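Local coordinates for protein transcriptional regulator, TetR family (Agrobacterium tumefaciens, PDB 2G7S) that probably binds operator DNA through a helix-turn-helix domain and regulates transcription in response to a ligand, as other TetR-family proteins do, at residues 5-17 and 37-49. Numbering follows the deposited sequence.
Sequences NPQSKADDILQCA and VVGIRNASIHHHF
A single water molecule joins Lys9 to Val38: it accepts from Lys9 NZ at 2.8 Å and donates to Val38 O at 2.8 Å, capturing a carbonyl at the end of helix 31-38. The lysine chain bends at its second torsion (chi2 -48°) and is extended beyond it, which takes CD past Ile40 CG2, in the conformer described, with the two chains running in opposite directions. No direct hydrogen bond crosses the interface; the rest is packing.

His48, in the conformer described, is the knob in a hole formed by Pro6, Lys9, Ala10 and Ile13. One ring face lies against the helix backbone near Ala10 N, and NE2 and ND1 approach Lys9 CB and Ala10 CB, each at 3.5 Å. CE1 comes obliquely to within 3.1 Å of Pro6 O, a carbonyl already engaged by Ala10 N in the first turn of the helix. Ile13 lies between His48 and Phe49. With CG1 beside the backbone N (chi1 -67°), its CD1 meets His48 CD2 at 3.7 Å, whereas CG2 packs against Phe49 CE2, these two side chains also passing in opposite senses. The Phe49 ring also receives Leu14, whose CG comes obliquely to 3.7 Å from CZ, and Ala10 O lies near the ring plane at its edge. Farther along, Val38 CG2 packs on Cys16 CB at 3.6 Å, and Cys16 SG rests against the branch of Val37. Leu55 of helix 52-77 also touches Ile13, and Ile45 bridges back to Ile34 and Ser35.

The 6-17 part of helix 6-24 crosses helix 42-48 at -101°, nearly perpendicular, and also touches the end of helix 31-38. This packing of the first helix on the other two is that of the N-terminal three-helix DNA-binding domain of TetR regulators, in which helices 31-38 and 42-48 form the helix-turn-helix and 42-48 is probably the recognition helix.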
ATOM      1  N   ASN A   5      -9.925  16.949  32.015  1.00 31.53           N
ATOM      2  CA  ASN A   5     -11.365  16.877  31.726  1.00 32.89           C
ATOM      3  C   ASN A   5     -11.598  15.851  30.654  1.00 30.93           C
ATOM      4  O   ASN A   5     -10.613  15.340  30.040  1.00 31.58           O
ATOM      5  CB  ASN A   5     -11.906  18.210  31.240  1.00 32.79           C
ATOM      6  CG  ASN A   5     -10.976  18.880  30.294  1.00 33.51           C
ATOM      7  OD1 ASN A   5     -10.524  18.298  29.278  1.00 32.15           O
ATOM      8  ND2 ASN A   5     -10.666  20.103  30.609  1.00 39.91           N
ATOM      9  N   PRO A   6     -12.882  15.519  30.437  1.00 30.59           N
ATOM     10  CA  PRO A   6     -13.370  14.599  29.444  1.00 28.81           C
ATOM     11  C   PRO A   6     -12.785  14.846  28.057  1.00 26.81           C
ATOM     12  O   PRO A   6     -12.257  13.922  27.440  1.00 25.49           O
ATOM     13  CB  PRO A   6     -14.895  14.822  29.451  1.00 29.25           C
ATOM     14  CG  PRO A   6     -15.184  15.296  30.839  1.00 28.76           C
ATOM     15  CD  PRO A   6     -13.968  16.010  31.326  1.00 30.76           C
ATOM     16  N   GLN A   7     -12.886  16.046  27.530  1.00 24.01           N
ATOM     17  CA  GLN A   7     -12.368  16.324  26.182  1.00 23.51           C
ATOM     18  C   GLN A   7     -10.901  15.956  26.005  1.00 22.30           C
ATOM     19  O   GLN A   7     -10.492  15.450  24.957  1.00 19.97           O
ATOM     20  CB  GLN A   7     -12.494  17.839  25.894  1.00 24.06           C
ATOM     21  CG  GLN A   7     -11.839  18.242  24.591  1.00 28.04           C
ATOM     22  CD  GLN A   7     -12.540  17.606  23.442  1.00 35.36           C
ATOM     23  OE1 GLN A   7     -13.699  18.001  23.120  1.00 34.69           O
ATOM     24  NE2 GLN A   7     -11.891  16.582  22.809  1.00 36.66           N
ATOM     25  N   SER A   8     -10.096  16.243  27.007  1.00 21.13           N
ATOM     26  CA  SER A   8      -8.673  15.985  26.936  1.00 21.09           C
ATOM     27  C   SER A   8      -8.414  14.502  26.901  1.00 19.60           C
ATOM     28  O   SER A   8      -7.491  14.063  26.233  1.00 20.11           O
ATOM     29  CB  SER A   8      -7.898  16.664  28.085  1.00 23.99           C
ATOM     30  OG  SER A   8      -8.067  15.948  29.312  1.00 29.89           O
ATOM     31  N   LYS A   9      -9.232  13.718  27.581  1.00 17.77           N
ATOM     32  CA  LYS A   9      -9.049  12.262  27.614  1.00 17.23           C
ATOM     33  C   LYS A   9      -9.437  11.734  26.231  1.00 16.34           C
ATOM     34  O   LYS A   9      -8.743  10.872  25.682  1.00 14.00           O
ATOM     35  CB  LYS A   9      -9.899  11.670  28.730  1.00 20.70           C
ATOM     36  CG  LYS A   9      -9.256  11.895  30.123  1.00 24.30           C
ATOM     37  CD  LYS A   9      -7.714  11.526  30.194  1.00 31.09           C
ATOM     38  CE  LYS A   9      -7.077  11.774  31.594  1.00 30.44           C
ATOM     39  NZ  LYS A   9      -5.593  11.526  31.712  1.00 30.62           N
ATOM     40  N   ALA A  10     -10.523  12.267  25.646  1.00 14.20           N
ATOM     41  CA  ALA A  10     -10.929  11.836  24.290  1.00 14.50           C
ATOM     42  C   ALA A  10      -9.795  12.158  23.293  1.00 13.11           C
ATOM     43  O   ALA A  10      -9.421  11.319  22.418  1.00 13.57           O
ATOM     44  CB  ALA A  10     -12.252  12.492  23.870  1.00 16.17           C
ATOM     45  N   ASP A  11      -9.233  13.353  23.390  1.00 14.66           N
ATOM     46  CA  ASP A  11      -8.095  13.727  22.503  1.00 14.53           C
ATOM     47  C   ASP A  11      -6.910  12.796  22.735  1.00 13.88           C
ATOM     48  O   ASP A  11      -6.268  12.379  21.736  1.00 14.90           O
ATOM     49  CB  ASP A  11      -7.613  15.144  22.767  1.00 17.35           C
ATOM     50  CG  ASP A  11      -8.627  16.218  22.336  1.00 21.52           C
ATOM     51  OD1 ASP A  11      -9.510  15.916  21.505  1.00 25.90           O
ATOM     52  OD2 ASP A  11      -8.479  17.377  22.846  1.00 30.85           O
ATOM     53  N   ASP A  12      -6.611  12.453  23.989  1.00 13.24           N
ATOM     54  CA  ASP A  12      -5.495  11.574  24.219  1.00 14.89           C
ATOM     55  C   ASP A  12      -5.716  10.198  23.584  1.00 11.78           C
ATOM     56  O   ASP A  12      -4.776   9.590  23.065  1.00 12.48           O
ATOM     57  CB  ASP A  12      -5.253  11.376  25.713  1.00 15.58           C
ATOM     58  CG  ASP A  12      -4.693  12.570  26.388  1.00 22.08           C
ATOM     59  OD1 ASP A  12      -4.305  13.547  25.713  1.00 24.98           O
ATOM     60  OD2 ASP A  12      -4.704  12.490  27.645  1.00 26.84           O
ATOM     61  N   ILE A  13      -6.938   9.687  23.701  1.00 11.40           N
ATOM     62  CA  ILE A  13      -7.272   8.373  23.104  1.00 10.44           C
ATOM     63  C   ILE A  13      -7.115   8.458  21.608  1.00 11.30           C
ATOM     64  O   ILE A  13      -6.491   7.552  21.003  1.00 12.09           O
ATOM     65  CB  ILE A  13      -8.690   7.933  23.455  1.00  9.85           C
ATOM     66  CG1 ILE A  13      -8.775   7.647  24.972  1.00 11.06           C
ATOM     67  CG2 ILE A  13      -9.143   6.756  22.605  1.00 11.57           C
ATOM     68  CD1 ILE A  13     -10.258   7.722  25.525  1.00 13.37           C
ATOM     69  N   LEU A  14      -7.631   9.539  20.984  1.00 10.66           N
ATOM     70  CA  LEU A  14      -7.486   9.603  19.509  1.00 12.32           C
ATOM     71  C   LEU A  14      -6.031   9.746  19.066  1.00 12.53           C
ATOM     72  O   LEU A  14      -5.658   9.122  18.056  1.00 13.74           O
ATOM     73  CB  LEU A  14      -8.272  10.827  18.971  1.00 12.73           C
ATOM     74  CG  LEU A  14      -9.797  10.597  18.985  1.00 15.93           C
ATOM     75  CD1 LEU A  14     -10.515  11.917  18.674  1.00 23.62           C
ATOM     76  CD2 LEU A  14     -10.273   9.495  18.014  1.00 18.97           C
ATOM     77  N   GLN A  15      -5.242  10.585  19.776  0.50 12.97           N
ATOM     78  CA  GLN A  15      -3.797  10.747  19.478  0.50 14.10           C
ATOM     79  C   GLN A  15      -3.157   9.339  19.483  0.50 12.93           C
ATOM     80  O   GLN A  15      -2.551   8.852  18.499  0.50 12.41           O
ATOM     81  CB  GLN A  15      -3.156  11.670  20.535  0.50 12.78           C
ATOM     82  CG  GLN A  15      -1.662  11.901  20.313  0.50 16.40           C
ATOM     83  CD  GLN A  15      -1.043  12.998  21.154  0.50 19.60           C
ATOM     84  OE1 GLN A  15      -1.656  14.025  21.427  0.50 23.02           O
ATOM     85  NE2 GLN A  15       0.206  12.793  21.541  0.50 25.55           N
ATOM     86  N   CYS A  16      -3.309   8.658  20.598  1.00 12.15           N
ATOM     87  CA  CYS A  16      -2.693   7.334  20.803  1.00 11.77           C
ATOM     88  C   CYS A  16      -3.119   6.355  19.712  1.00 11.56           C
ATOM     89  O   CYS A  16      -2.290   5.701  19.077  1.00 13.17           O
ATOM     90  CB  CYS A  16      -3.083   6.794  22.209  1.00 11.65           C
ATOM     91  SG  CYS A  16      -2.571   5.104  22.441  1.00 14.32           S
ATOM     92  N   ALA A  17      -4.424   6.275  19.466  1.00 11.24           N
ATOM     93  CA  ALA A  17      -4.918   5.334  18.466  1.00 11.34           C
ATOM     94  C   ALA A  17      -4.351   5.692  17.072  1.00 10.73           C
ATOM     95  O   ALA A  17      -4.049   4.788  16.269  1.00 12.09           O
ATOM     96  CB  ALA A  17      -6.405   5.377  18.434  1.00 11.59           C
ATOM     97  N   VAL A  37      -0.825   3.168  27.176  1.00 12.49           N
ATOM     98  CA  VAL A  37      -0.205   4.429  26.797  1.00 13.86           C
ATOM     99  C   VAL A  37      -0.850   5.611  27.505  1.00 13.20           C
ATOM    100  O   VAL A  37      -0.135   6.527  27.986  1.00 17.62           O
ATOM    101  CB  VAL A  37      -0.332   4.629  25.268  1.00 14.27           C
ATOM    102  CG1 VAL A  37       0.209   6.024  24.892  1.00 15.47           C
ATOM    103  CG2 VAL A  37       0.448   3.514  24.480  1.00 14.89           C
ATOM    104  N   VAL A  38      -2.189   5.617  27.535  1.00 11.03           N
ATOM    105  CA  VAL A  38      -2.874   6.807  27.989  1.00 12.34           C
ATOM    106  C   VAL A  38      -3.216   6.759  29.462  1.00 12.93           C
ATOM    107  O   VAL A  38      -3.482   7.825  30.030  1.00 15.66           O
ATOM    108  CB  VAL A  38      -4.219   7.017  27.205  1.00 11.86           C
ATOM    109  CG1 VAL A  38      -5.024   8.159  27.717  1.00 17.68           C
ATOM    110  CG2 VAL A  38      -3.899   7.208  25.664  1.00 14.55           C
ATOM    111  N   GLY A  39      -3.322   5.574  30.052  1.00 10.29           N
ATOM    112  CA  GLY A  39      -3.501   5.486  31.517  1.00 12.20           C
ATOM    113  C   GLY A  39      -4.940   5.419  31.962  1.00 11.75           C
ATOM    114  O   GLY A  39      -5.189   5.379  33.158  1.00 12.92           O
ATOM    115  N   ILE A  40      -5.894   5.453  31.030  0.50 11.99           N
ATOM    116  CA  ILE A  40      -7.287   5.273  31.449  0.50 13.34           C
ATOM    117  C   ILE A  40      -7.593   3.804  31.413  0.50 14.31           C
ATOM    118  O   ILE A  40      -6.927   3.044  30.724  0.50 13.38           O
ATOM    119  CB  ILE A  40      -8.313   6.145  30.685  0.50 14.27           C
ATOM    120  CG1 ILE A  40      -8.577   5.633  29.257  0.50 14.58           C
ATOM    121  CG2 ILE A  40      -7.955   7.618  30.840  0.50 15.94           C
ATOM    122  CD1 ILE A  40      -7.464   5.411  28.417  0.50 16.22           C
ATOM    123  N   ARG A  41      -8.622   3.403  32.147  1.00 15.37           N
ATOM    124  CA  ARG A  41      -9.060   2.030  32.123  1.00 17.19           C
ATOM    125  C   ARG A  41      -9.945   1.746  30.926  1.00 15.43           C
ATOM    126  O   ARG A  41     -10.532   2.631  30.278  1.00 14.38           O
ATOM    127  CB  ARG A  41      -9.777   1.650  33.410  1.00 20.76           C
ATOM    128  CG  ARG A  41     -10.848   2.523  33.905  1.00 23.49           C
ATOM    129  CD  ARG A  41     -11.100   2.141  35.478  1.00 24.81           C
ATOM    130  NE  ARG A  41     -12.318   2.799  35.901  1.00 33.77           N
ATOM    131  CZ  ARG A  41     -12.391   3.844  36.721  1.00 37.30           C
ATOM    132  NH1 ARG A  41     -11.321   4.320  37.344  1.00 38.60           N
ATOM    133  NH2 ARG A  41     -13.578   4.382  36.973  1.00 40.97           N
ATOM    134  N   ASN A  42     -10.099   0.461  30.661  1.00 16.86           N
ATOM    135  CA  ASN A  42     -10.911   0.034  29.538  1.00 18.22           C
ATOM    136  C   ASN A  42     -12.320   0.651  29.505  1.00 18.73           C
ATOM    137  O   ASN A  42     -12.759   1.193  28.474  1.00 19.20           O
ATOM    138  CB  ASN A  42     -11.092  -1.469  29.628  1.00 19.72           C
ATOM    139  CG  ASN A  42     -11.825  -1.985  28.460  1.00 23.92           C
ATOM    140  OD1 ASN A  42     -13.086  -2.102  28.461  1.00 29.44           O
ATOM    141  ND2 ASN A  42     -11.083  -2.225  27.409  1.00 24.21           N
ATOM    142  N   ALA A  43     -13.054   0.614  30.613  1.00 20.49           N
ATOM    143  CA  ALA A  43     -14.416   1.152  30.637  1.00 19.61           C
ATOM    144  C   ALA A  43     -14.462   2.624  30.273  1.00 19.61           C
ATOM    145  O   ALA A  43     -15.407   3.087  29.668  1.00 20.11           O
ATOM    146  CB  ALA A  43     -15.057   0.949  32.021  1.00 22.58           C
ATOM    147  N   SER A  44     -13.414   3.360  30.648  1.00 16.90           N
ATOM    148  CA  SER A  44     -13.372   4.765  30.352  1.00 15.98           C
ATOM    149  C   SER A  44     -13.254   5.010  28.841  1.00 13.88           C
ATOM    150  O   SER A  44     -13.822   5.981  28.335  1.00 14.99           O
ATOM    151  CB  SER A  44     -12.182   5.417  31.085  1.00 17.69           C
ATOM    152  OG  SER A  44     -12.407   5.328  32.470  1.00 22.13           O
ATOM    153  N   ILE A  45     -12.512   4.164  28.137  1.00 11.91           N
ATOM    154  CA  ILE A  45     -12.428   4.300  26.679  1.00 11.77           C
ATOM    155  C   ILE A  45     -13.827   4.201  26.063  1.00 12.47           C
ATOM    156  O   ILE A  45     -14.233   5.007  25.241  1.00 12.35           O
ATOM    157  CB  ILE A  45     -11.486   3.323  26.019  1.00 12.69           C
ATOM    158  CG1 ILE A  45     -10.094   3.446  26.665  1.00 13.33           C
ATOM    159  CG2 ILE A  45     -11.415   3.617  24.525  1.00 13.28           C
ATOM    160  CD1 ILE A  45      -9.108   2.317  26.227  1.00 15.96           C
ATOM    161  N   HIS A  46     -14.591   3.227  26.534  1.00 12.39           N
ATOM    162  CA  HIS A  46     -15.956   3.079  26.039  1.00 15.55           C
ATOM    163  C   HIS A  46     -16.869   4.238  26.338  1.00 16.80           C
ATOM    164  O   HIS A  46     -17.851   4.461  25.589  1.00 17.76           O
ATOM    165  CB  HIS A  46     -16.580   1.793  26.622  1.00 16.11           C
ATOM    166  CG  HIS A  46     -15.971   0.548  26.086  1.00 16.91           C
ATOM    167  ND1 HIS A  46     -16.397  -0.024  24.910  1.00 22.40           N
ATOM    168  CD2 HIS A  46     -14.974  -0.250  26.558  1.00 19.74           C
ATOM    169  CE1 HIS A  46     -15.699  -1.129  24.683  1.00 22.04           C
ATOM    170  NE2 HIS A  46     -14.830  -1.289  25.664  1.00 22.16           N
ATOM    171  N   HIS A  47     -16.658   4.967  27.438  0.50 16.29           N
ATOM    172  CA  HIS A  47     -17.506   6.157  27.670  0.50 17.29           C
ATOM    173  C   HIS A  47     -17.291   7.161  26.522  0.50 15.30           C
ATOM    174  O   HIS A  47     -18.235   7.805  26.007  0.50 14.28           O
ATOM    175  CB  HIS A  47     -17.171   6.812  29.028  0.50 18.09           C
ATOM    176  CG  HIS A  47     -17.460   5.948  30.230  0.50 21.72           C
ATOM    177  ND1 HIS A  47     -16.618   5.890  31.323  0.50 27.01           N
ATOM    178  CD2 HIS A  47     -18.514   5.149  30.535  0.50 25.84           C
ATOM    179  CE1 HIS A  47     -17.113   5.065  32.229  0.50 26.55           C
ATOM    180  NE2 HIS A  47     -18.276   4.614  31.785  0.50 26.76           N
ATOM    181  N   HIS A  48     -16.033   7.283  26.087  0.50 13.13           N
ATOM    182  CA  HIS A  48     -15.694   8.253  25.045  0.50 13.05           C
ATOM    183  C   HIS A  48     -16.084   7.823  23.614  0.50 13.38           C
ATOM    184  O   HIS A  48     -16.408   8.664  22.787  0.50 13.12           O
ATOM    185  CB  HIS A  48     -14.181   8.533  25.099  0.50 12.48           C
ATOM    186  CG  HIS A  48     -13.779   9.366  26.263  0.50 11.96           C
ATOM    187  ND1 HIS A  48     -14.052  10.716  26.336  0.50 14.09           N
ATOM    188  CD2 HIS A  48     -13.160   9.036  27.419  0.50 15.42           C
ATOM    189  CE1 HIS A  48     -13.603  11.184  27.492  0.50 14.95           C
ATOM    190  NE2 HIS A  48     -13.065  10.182  28.170  0.50 14.81           N
ATOM    191  N   PHE A  49     -15.973   6.514  23.355  1.00 13.13           N
ATOM    192  CA  PHE A  49     -16.226   5.945  22.032  1.00 13.85           C
ATOM    193  C   PHE A  49     -17.008   4.659  22.220  1.00 15.89           C
ATOM    194  O   PHE A  49     -16.426   3.719  22.783  1.00 17.82           O
ATOM    195  CB  PHE A  49     -14.890   5.653  21.329  1.00 13.45           C
ATOM    196  CG  PHE A  49     -14.094   6.907  21.150  1.00 11.97           C
ATOM    197  CD1 PHE A  49     -14.370   7.786  20.112  1.00 13.27           C
ATOM    198  CD2 PHE A  49     -13.077   7.237  22.060  1.00 13.02           C
ATOM    199  CE1 PHE A  49     -13.687   9.004  20.012  1.00 14.43           C
ATOM    200  CE2 PHE A  49     -12.390   8.465  21.949  1.00 14.43           C
ATOM    201  CZ  PHE A  49     -12.684   9.295  20.936  1.00 14.15           C
TER
HETATM  202  O   HOH W   1      -4.376   9.066  32.317  1.00 23.20           O